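PDB 7BOB: endo-beta-mannanase from Opitutaceae bacterium TAV5, which probably cleaves mannose units from the ends of beta-1,4-linked manno-oligosaccharides, acting as an exo-beta-1,4-mannosidase of glycoside hydrolase family 5. Local coordinates for residues 44-49 / 91-96; 276-281 / 313-318. All blocks are in the same frame, centred on the assembly; numbering follows the deposited sequence.

In the fold
Both contacts belong to the eight-stranded beta/alpha barrel expected of a family 5 hydrolase, and their centres lie about 16 Å apart. Contact 1 is on the outside, where helix 39-51 meets the turn into strand 94-101. Contact 2 joins two neighbouring strands, 277-282 and 311-316. They meet in the barrel interior: Q96 OE1 probably accepts a hydrogen bond from Q280 NE2 at 2.9 Å, tying two inward glutamines across the barrel, and Q96 NE2 packs against L278 CD2 at 3.4 Å. Next to Q280 lies E281, at the C-terminal end of the seventh strand, where clan GH-A, which includes family 5, places its nucleophile; E281 is probably that residue, and contact 2 probably borders the active site.

Contact 1: residues 44-49 / 91-96; sequences SDLDLM and RGLRPQ
D47 and R91 form the polar half of this contact, a salt bridge in which R91 NE donates to D47 OD1 at 2.7 Å. The N-H...O angle is 150°, and the oxygen lies almost in the guanidinium plane, at its edge. Seen from the aspartate, NE comes from above the carboxylate, and the two flat groups are turned 37° against each other. D47, on the exposed side of the helix, offers NE a short carboxylate. The arginine suits the place because its chain, extended from CG to NE, spans the distance to the helix, while NH1 bonds A87 O of helix 75-89.

The apolar half lies deeper. L93 CD1 packs on L46 CD2 at 3.9 Å and on M49 CB at 4.0 Å. L93 CD1 also rests 3.5 Å from L46 O. L93 and M49 cross at about a right angle. With CG anti to its carbonyl carbon (chi1 -57°), L93 carries this methyl between L46 and M49, three residues apart and so about one helical turn. The methylenes of R91 extend the greasy surface, CD lying 3.8 Å from L46 CB.

G92, with its positive phi, ends helix 75-89 in a Schellman motif, and L93 N turns back to C88 O. L46 and L93 also touch C88, while M49 reaches V57 of strand 56-62, so helix 39-51 packs against both helix 75-89 and the barrel wall.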
ATOM      1  N   SER A  44     -30.071  35.714 -17.816  1.00 47.01           N
ATOM      2  CA  SER A  44     -30.757  34.963 -18.853  1.00 50.71           C
ATOM      3  C   SER A  44     -30.823  33.480 -18.496  1.00 51.91           C
ATOM      4  O   SER A  44     -31.824  32.811 -18.801  1.00 47.76           O
ATOM      5  CB  SER A  44     -30.066  35.179 -20.198  1.00 50.05           C
ATOM      6  OG  SER A  44     -30.514  34.227 -21.142  1.00 52.95           O
ATOM      7  N   ASP A  45     -29.794  32.957 -17.810  1.00 49.44           N
ATOM      8  CA  ASP A  45     -29.840  31.556 -17.375  1.00 51.41           C
ATOM      9  C   ASP A  45     -30.845  31.365 -16.241  1.00 47.75           C
ATOM     10  O   ASP A  45     -31.528  30.336 -16.175  1.00 48.96           O
ATOM     11  CB  ASP A  45     -28.443  31.079 -16.935  1.00 46.64           C
ATOM     12  CG  ASP A  45     -27.521  30.785 -18.108  1.00 50.51           C
ATOM     13  OD1 ASP A  45     -28.006  30.513 -19.232  1.00 55.37           O
ATOM     14  OD2 ASP A  45     -26.291  30.839 -17.905  1.00 51.30           O
ATOM     15  N   LEU A  46     -30.923  32.324 -15.315  1.00 48.91           N
ATOM     16  CA  LEU A  46     -31.919  32.209 -14.259  1.00 50.18           C
ATOM     17  C   LEU A  46     -33.327  32.242 -14.844  1.00 48.57           C
ATOM     18  O   LEU A  46     -34.192  31.464 -14.425  1.00 47.65           O
ATOM     19  CB  LEU A  46     -31.727  33.312 -13.225  1.00 50.47           C
ATOM     20  CG  LEU A  46     -30.408  33.343 -12.462  1.00 47.91           C
ATOM     21  CD1 LEU A  46     -30.425  34.572 -11.577  1.00 50.09           C
ATOM     22  CD2 LEU A  46     -30.275  32.123 -11.608  1.00 43.83           C
ATOM     23  N   ASP A  47     -33.559  33.102 -15.846  1.00 50.03           N
ATOM     24  CA  ASP A  47     -34.841  33.096 -16.557  1.00 49.76           C
ATOM     25  C   ASP A  47     -35.122  31.723 -17.148  1.00 50.16           C
ATOM     26  O   ASP A  47     -36.231  31.192 -17.029  1.00 48.66           O
ATOM     27  CB  ASP A  47     -34.849  34.140 -17.674  1.00 46.73           C
ATOM     28  CG  ASP A  47     -35.054  35.556 -17.166  1.00 51.53           C
ATOM     29  OD1 ASP A  47     -35.526  35.737 -16.023  1.00 52.63           O
ATOM     30  OD2 ASP A  47     -34.725  36.494 -17.924  1.00 50.21           O
ATOM     31  N   LEU A  48     -34.114  31.118 -17.785  1.00 54.43           N
ATOM     32  CA  LEU A  48     -34.332  29.805 -18.380  1.00 50.65           C
ATOM     33  C   LEU A  48     -34.696  28.781 -17.312  1.00 49.84           C
ATOM     34  O   LEU A  48     -35.583  27.942 -17.520  1.00 52.53           O
ATOM     35  CB  LEU A  48     -33.100  29.374 -19.168  1.00 50.71           C
ATOM     36  CG  LEU A  48     -33.346  28.073 -19.933  1.00 59.96           C
ATOM     37  CD1 LEU A  48     -34.640  28.133 -20.769  1.00 55.62           C
ATOM     38  CD2 LEU A  48     -32.123  27.744 -20.790  1.00 59.77           C
ATOM     39  N   MET A  49     -34.049  28.855 -16.148  1.00 51.24           N
ATOM     40  CA  MET A  49     -34.382  27.932 -15.064  1.00 49.37           C
ATOM     41  C   MET A  49     -35.829  28.114 -14.639  1.00 49.14           C
ATOM     42  O   MET A  49     -36.595  27.148 -14.587  1.00 51.41           O
ATOM     43  CB  MET A  49     -33.452  28.143 -13.866  1.00 46.58           C
ATOM     44  CG  MET A  49     -31.959  27.847 -14.116  1.00 47.47           C
ATOM     45  SD  MET A  49     -31.037  28.380 -12.671  1.00 49.83           S
ATOM     46  CE  MET A  49     -29.351  27.897 -13.102  1.00 45.73           C
ATOM     47  N   ARG A  91     -37.111  35.829  -9.560  1.00 46.99           N
ATOM     48  CA  ARG A  91     -37.492  34.857 -10.572  1.00 44.30           C
ATOM     49  C   ARG A  91     -38.002  33.567  -9.961  1.00 45.84           C
ATOM     50  O   ARG A  91     -38.112  32.563 -10.673  1.00 50.49           O
ATOM     51  CB  ARG A  91     -36.322  34.575 -11.512  1.00 50.61           C
ATOM     52  CG  ARG A  91     -36.002  35.767 -12.356  1.00 51.32           C
ATOM     53  CD  ARG A  91     -34.565  35.792 -12.889  1.00 46.93           C
ATOM     54  NE  ARG A  91     -34.538  36.900 -13.824  1.00 46.57           N
ATOM     55  CZ  ARG A  91     -34.285  38.165 -13.480  1.00 50.08           C
ATOM     56  NH1 ARG A  91     -33.947  38.470 -12.232  1.00 49.36           N
ATOM     57  NH2 ARG A  91     -34.366  39.120 -14.398  1.00 43.14           N
ATOM     58  N   GLY A  92     -38.322  33.569  -8.668  1.00 47.32           N
ATOM     59  CA  GLY A  92     -38.893  32.388  -8.046  1.00 47.39           C
ATOM     60  C   GLY A  92     -37.900  31.271  -7.794  1.00 48.45           C
ATOM     61  O   GLY A  92     -38.303  30.114  -7.641  1.00 51.40           O
ATOM     62  N   LEU A  93     -36.609  31.574  -7.765  1.00 50.90           N
ATOM     63  CA  LEU A  93     -35.575  30.578  -7.512  1.00 48.13           C
ATOM     64  C   LEU A  93     -35.010  30.829  -6.120  1.00 52.46           C
ATOM     65  O   LEU A  93     -34.545  31.940  -5.827  1.00 56.01           O
ATOM     66  CB  LEU A  93     -34.482  30.658  -8.577  1.00 46.71           C
ATOM     67  CG  LEU A  93     -34.989  30.484 -10.009  1.00 47.36           C
ATOM     68  CD1 LEU A  93     -33.891  30.850 -10.988  1.00 47.80           C
ATOM     69  CD2 LEU A  93     -35.491  29.058 -10.244  1.00 45.24           C
ATOM     70  N   ARG A  94     -35.082  29.810  -5.257  1.00 50.91           N
ATOM     71  CA  ARG A  94     -34.473  29.842  -3.931  1.00 51.32           C
ATOM     72  C   ARG A  94     -32.998  29.472  -4.052  1.00 52.42           C
ATOM     73  O   ARG A  94     -32.661  28.346  -4.439  1.00 52.29           O
ATOM     74  CB  ARG A  94     -35.194  28.894  -2.958  1.00 53.28           C
ATOM     75  CG  ARG A  94     -36.721  29.062  -2.936  1.00 58.94           C
ATOM     76  CD  ARG A  94     -37.406  28.254  -1.821  1.00 60.93           C
ATOM     77  NE  ARG A  94     -37.149  28.830  -0.501  1.00 65.61           N
ATOM     78  CZ  ARG A  94     -38.088  29.301   0.321  1.00 67.35           C
ATOM     79  NH1 ARG A  94     -39.379  29.272  -0.027  1.00 60.31           N
ATOM     80  NH2 ARG A  94     -37.724  29.809   1.501  1.00 64.53           N
ATOM     81  N   PRO A  95     -32.089  30.395  -3.751  1.00 54.86           N
ATOM     82  CA  PRO A  95     -30.660  30.081  -3.869  1.00 49.29           C
ATOM     83  C   PRO A  95     -30.220  29.103  -2.790  1.00 49.97           C
ATOM     84  O   PRO A  95     -30.648  29.178  -1.638  1.00 50.02           O
ATOM     85  CB  PRO A  95     -29.980  31.444  -3.698  1.00 49.05           C
ATOM     86  CG  PRO A  95     -30.986  32.281  -2.946  1.00 55.49           C
ATOM     87  CD  PRO A  95     -32.337  31.800  -3.375  1.00 48.23           C
ATOM     88  N   GLN A  96     -29.351  28.174  -3.166  1.00 44.72           N
ATOM     89  CA  GLN A  96     -28.716  27.298  -2.187  1.00 48.90           C
ATOM     90  C   GLN A  96     -27.230  27.591  -2.282  1.00 49.13           C
ATOM     91  O   GLN A  96     -26.522  26.990  -3.102  1.00 46.69           O
ATOM     92  CB  GLN A  96     -29.032  25.821  -2.426  1.00 45.98           C
ATOM     93  CG  GLN A  96     -28.489  24.931  -1.318  1.00 46.94           C
ATOM     94  CD  GLN A  96     -28.844  23.457  -1.514  1.00 52.73           C
ATOM     95  OE1 GLN A  96     -28.032  22.671  -1.992  1.00 49.85           O
ATOM     96  NE2 GLN A  96     -30.074  23.091  -1.161  1.00 48.82           N
TER

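Contact 2: residues 276-281 / 313-318; sequences PVLLQE and GYLWWC
Strands 277-281 and 313-316 run parallel, 9° apart with their axes 4.9 Å from each other, L279 pairing with Y314. They are the two strands of a beta-alpha-beta unit, connected through helix 292-309, and successive strands of the beta/alpha barrel. L279 binds on both sides of Y314: its N reaches G313 O in a weak bond, and its O accepts L315 N at 3.1 Å, nearly in line with the carbonyl.

On the outer face L279 CD2 meets Y314 CD1 at 3.9 Å, the side chains crossing at about a right angle. L278 CG, anti to the backbone N (chi1 173°), brings L278 CD1 a tight 3.4 Å from G313 CA; a CB on G313 would run into that methyl, so glycine suits the place. The apolar L315 lays CB 3.3 Å from Q280 O, which also bonds N23 ND2, while the Q280 amide bonds H240 and D152.

E281 extends beside W317. Its OE2 forms a salt bridge with R58, its OE1 a hydrogen bond with Y242, and E156 OE2 lies close to OE1, probably completing the acid pair of clan GH-A. Replacing this glutamate by alanine is likely to leave R58 without its charge mate and Y242 without this partner, and to open a gap beside the indole. The W317-C318 peptide is cis, as in that clan, and probably positions the indole. The carboxylate is turned 48° from that ring, and E281 CD lies 3.5 Å from W317 CE3.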
ATOM      1  N   PRO A 276     -33.045  13.499   7.066  1.00 48.27           N
ATOM      2  CA  PRO A 276     -33.587  13.882   5.759  1.00 50.84           C
ATOM      3  C   PRO A 276     -32.450  14.054   4.763  1.00 48.57           C
ATOM      4  O   PRO A 276     -31.324  14.422   5.128  1.00 43.61           O
ATOM      5  CB  PRO A 276     -34.320  15.204   6.044  1.00 48.84           C
ATOM      6  CG  PRO A 276     -33.709  15.737   7.304  1.00 51.67           C
ATOM      7  CD  PRO A 276     -33.200  14.549   8.092  1.00 48.72           C
ATOM      8  N   VAL A 277     -32.730  13.745   3.497  1.00 43.40           N
ATOM      9  CA  VAL A 277     -31.664  13.685   2.505  1.00 47.10           C
ATOM     10  C   VAL A 277     -32.117  14.342   1.211  1.00 46.87           C
ATOM     11  O   VAL A 277     -33.175  14.010   0.671  1.00 49.05           O
ATOM     12  CB  VAL A 277     -31.172  12.236   2.254  1.00 50.37           C
ATOM     13  CG1 VAL A 277     -32.270  11.378   1.756  1.00 52.20           C
ATOM     14  CG2 VAL A 277     -30.073  12.247   1.234  1.00 48.64           C
ATOM     15  N   LEU A 278     -31.302  15.290   0.733  1.00 47.90           N
ATOM     16  CA  LEU A 278     -31.477  15.989  -0.528  1.00 45.10           C
ATOM     17  C   LEU A 278     -30.588  15.352  -1.588  1.00 47.59           C
ATOM     18  O   LEU A 278     -29.377  15.207  -1.377  1.00 43.75           O
ATOM     19  CB  LEU A 278     -31.105  17.473  -0.370  1.00 45.40           C
ATOM     20  CG  LEU A 278     -31.063  18.322  -1.639  1.00 45.97           C
ATOM     21  CD1 LEU A 278     -32.469  18.330  -2.220  1.00 45.53           C
ATOM     22  CD2 LEU A 278     -30.616  19.779  -1.401  1.00 45.19           C
ATOM     23  N   LEU A 279     -31.173  14.998  -2.733  1.00 47.48           N
ATOM     24  CA  LEU A 279     -30.364  14.571  -3.874  1.00 43.35           C
ATOM     25  C   LEU A 279     -29.765  15.830  -4.477  1.00 44.54           C
ATOM     26  O   LEU A 279     -30.266  16.390  -5.456  1.00 47.21           O
ATOM     27  CB  LEU A 279     -31.190  13.799  -4.897  1.00 45.85           C
ATOM     28  CG  LEU A 279     -30.374  13.160  -6.027  1.00 46.98           C
ATOM     29  CD1 LEU A 279     -29.383  12.158  -5.460  1.00 43.80           C
ATOM     30  CD2 LEU A 279     -31.250  12.493  -7.105  1.00 43.74           C
ATOM     31  N   GLN A 280     -28.667  16.286  -3.862  1.00 43.65           N
ATOM     32  CA  GLN A 280     -28.127  17.614  -4.140  1.00 42.81           C
ATOM     33  C   GLN A 280     -27.399  17.698  -5.472  1.00 46.41           C
ATOM     34  O   GLN A 280     -27.199  18.807  -5.996  1.00 42.47           O
ATOM     35  CB  GLN A 280     -27.185  18.016  -3.019  1.00 46.30           C
ATOM     36  CG  GLN A 280     -26.747  19.474  -3.042  1.00 45.99           C
ATOM     37  CD  GLN A 280     -25.775  19.737  -1.944  1.00 47.03           C
ATOM     38  OE1 GLN A 280     -24.832  18.964  -1.749  1.00 44.37           O
ATOM     39  NE2 GLN A 280     -26.003  20.808  -1.190  1.00 45.29           N
ATOM     40  N   GLU A 281     -27.007  16.552  -6.024  1.00 45.22           N
ATOM     41  CA  GLU A 281     -26.320  16.462  -7.306  1.00 46.02           C
ATOM     42  C   GLU A 281     -26.675  15.115  -7.905  1.00 47.47           C
ATOM     43  O   GLU A 281     -26.456  14.083  -7.261  1.00 46.38           O
ATOM     44  CB  GLU A 281     -24.792  16.523  -7.174  1.00 42.84           C
ATOM     45  CG  GLU A 281     -24.152  17.865  -6.945  1.00 47.40           C
ATOM     46  CD  GLU A 281     -22.616  17.730  -6.905  1.00 46.75           C
ATOM     47  OE1 GLU A 281     -22.077  16.748  -7.488  1.00 45.45           O
ATOM     48  OE2 GLU A 281     -21.960  18.570  -6.260  1.00 46.06           O
ATOM     49  N   GLY A 313     -35.639  16.276  -2.628  1.00 50.18           N
ATOM     50  CA  GLY A 313     -35.346  17.304  -3.612  1.00 48.61           C
ATOM     51  C   GLY A 313     -34.293  16.832  -4.592  1.00 46.59           C
ATOM     52  O   GLY A 313     -33.595  15.848  -4.323  1.00 47.09           O
ATOM     53  N   TYR A 314     -34.182  17.502  -5.742  1.00 45.42           N
ATOM     54  CA  TYR A 314     -33.443  16.970  -6.887  1.00 48.29           C
ATOM     55  C   TYR A 314     -32.794  18.124  -7.629  1.00 49.42           C
ATOM     56  O   TYR A 314     -33.498  18.989  -8.162  1.00 48.98           O
ATOM     57  CB  TYR A 314     -34.362  16.173  -7.835  1.00 44.24           C
ATOM     58  CG  TYR A 314     -35.255  15.204  -7.100  1.00 47.89           C
ATOM     59  CD1 TYR A 314     -34.913  13.850  -6.965  1.00 42.26           C
ATOM     60  CD2 TYR A 314     -36.443  15.646  -6.524  1.00 47.49           C
ATOM     61  CE1 TYR A 314     -35.734  12.980  -6.271  1.00 45.74           C
ATOM     62  CE2 TYR A 314     -37.253  14.797  -5.830  1.00 49.43           C
ATOM     63  CZ  TYR A 314     -36.906  13.467  -5.701  1.00 51.40           C
ATOM     64  OH  TYR A 314     -37.760  12.651  -5.001  1.00 54.09           O
ATOM     65  N   LEU A 315     -31.465  18.128  -7.676  1.00 45.22           N
ATOM     66  CA  LEU A 315     -30.697  19.175  -8.340  1.00 46.89           C
ATOM     67  C   LEU A 315     -29.734  18.535  -9.329  1.00 46.91           C
ATOM     68  O   LEU A 315     -28.865  17.748  -8.938  1.00 44.68           O
ATOM     69  CB  LEU A 315     -29.928  20.036  -7.329  1.00 45.10           C
ATOM     70  CG  LEU A 315     -30.771  20.714  -6.245  1.00 47.37           C
ATOM     71  CD1 LEU A 315     -29.878  21.500  -5.306  1.00 49.87           C
ATOM     72  CD2 LEU A 315     -31.808  21.616  -6.889  1.00 47.29           C
ATOM     73  N   TRP A 316     -29.892  18.878 -10.597  1.00 44.66           N
ATOM     74  CA  TRP A 316     -29.084  18.309 -11.656  1.00 46.11           C
ATOM     75  C   TRP A 316     -27.687  18.934 -11.688  1.00 44.86           C
ATOM     76  O   TRP A 316     -27.497  20.099 -11.328  1.00 46.49           O
ATOM     77  CB  TRP A 316     -29.808  18.517 -12.980  1.00 43.49           C
ATOM     78  CG  TRP A 316     -28.986  18.293 -14.184  1.00 44.12           C
ATOM     79  CD1 TRP A 316     -28.207  19.208 -14.832  1.00 44.72           C
ATOM     80  CD2 TRP A 316     -28.880  17.077 -14.920  1.00 43.98           C
ATOM     81  NE1 TRP A 316     -27.626  18.634 -15.932  1.00 43.04           N
ATOM     82  CE2 TRP A 316     -28.019  17.321 -16.004  1.00 44.87           C
ATOM     83  CE3 TRP A 316     -29.445  15.807 -14.774  1.00 44.17           C
ATOM     84  CZ2 TRP A 316     -27.682  16.330 -16.930  1.00 43.41           C
ATOM     85  CZ3 TRP A 316     -29.118  14.826 -15.697  1.00 45.18           C
ATOM     86  CH2 TRP A 316     -28.253  15.096 -16.766  1.00 45.86           C
ATOM     87  N   TRP A 317     -26.701  18.141 -12.128  1.00 43.41           N
ATOM     88  CA  TRP A 317     -25.352  18.632 -12.417  1.00 45.68           C
ATOM     89  C   TRP A 317     -25.068  18.473 -13.906  1.00 44.77           C
ATOM     90  O   TRP A 317     -25.046  17.352 -14.406  1.00 48.57           O
ATOM     91  CB  TRP A 317     -24.256  17.884 -11.622  1.00 44.75           C
ATOM     92  CG  TRP A 317     -22.978  18.645 -11.811  1.00 44.70           C
ATOM     93  CD1 TRP A 317     -22.193  18.674 -12.937  1.00 43.55           C
ATOM     94  CD2 TRP A 317     -22.412  19.595 -10.902  1.00 46.39           C
ATOM     95  NE1 TRP A 317     -21.158  19.577 -12.770  1.00 49.40           N
ATOM     96  CE2 TRP A 317     -21.268  20.152 -11.530  1.00 47.27           C
ATOM     97  CE3 TRP A 317     -22.740  20.008  -9.607  1.00 45.83           C
ATOM     98  CZ2 TRP A 317     -20.470  21.118 -10.914  1.00 45.17           C
ATOM     99  CZ3 TRP A 317     -21.940  20.985  -8.992  1.00 44.71           C
ATOM    100  CH2 TRP A 317     -20.827  21.523  -9.650  1.00 44.92           C
ATOM    101  N   CYS A 318     -24.803  19.572 -14.610  1.00 45.56           N
ATOM    102  CA  CYS A 318     -24.984  20.943 -14.141  1.00 46.68           C
ATOM    103  C   CYS A 318     -25.821  21.664 -15.231  1.00 46.74           C
ATOM    104  O   CYS A 318     -26.202  21.047 -16.242  1.00 43.64           O
ATOM    105  CB  CYS A 318     -23.626  21.622 -13.899  1.00 46.77           C
ATOM    106  SG  CYS A 318     -22.664  21.747 -15.423  1.00 48.06           S
TER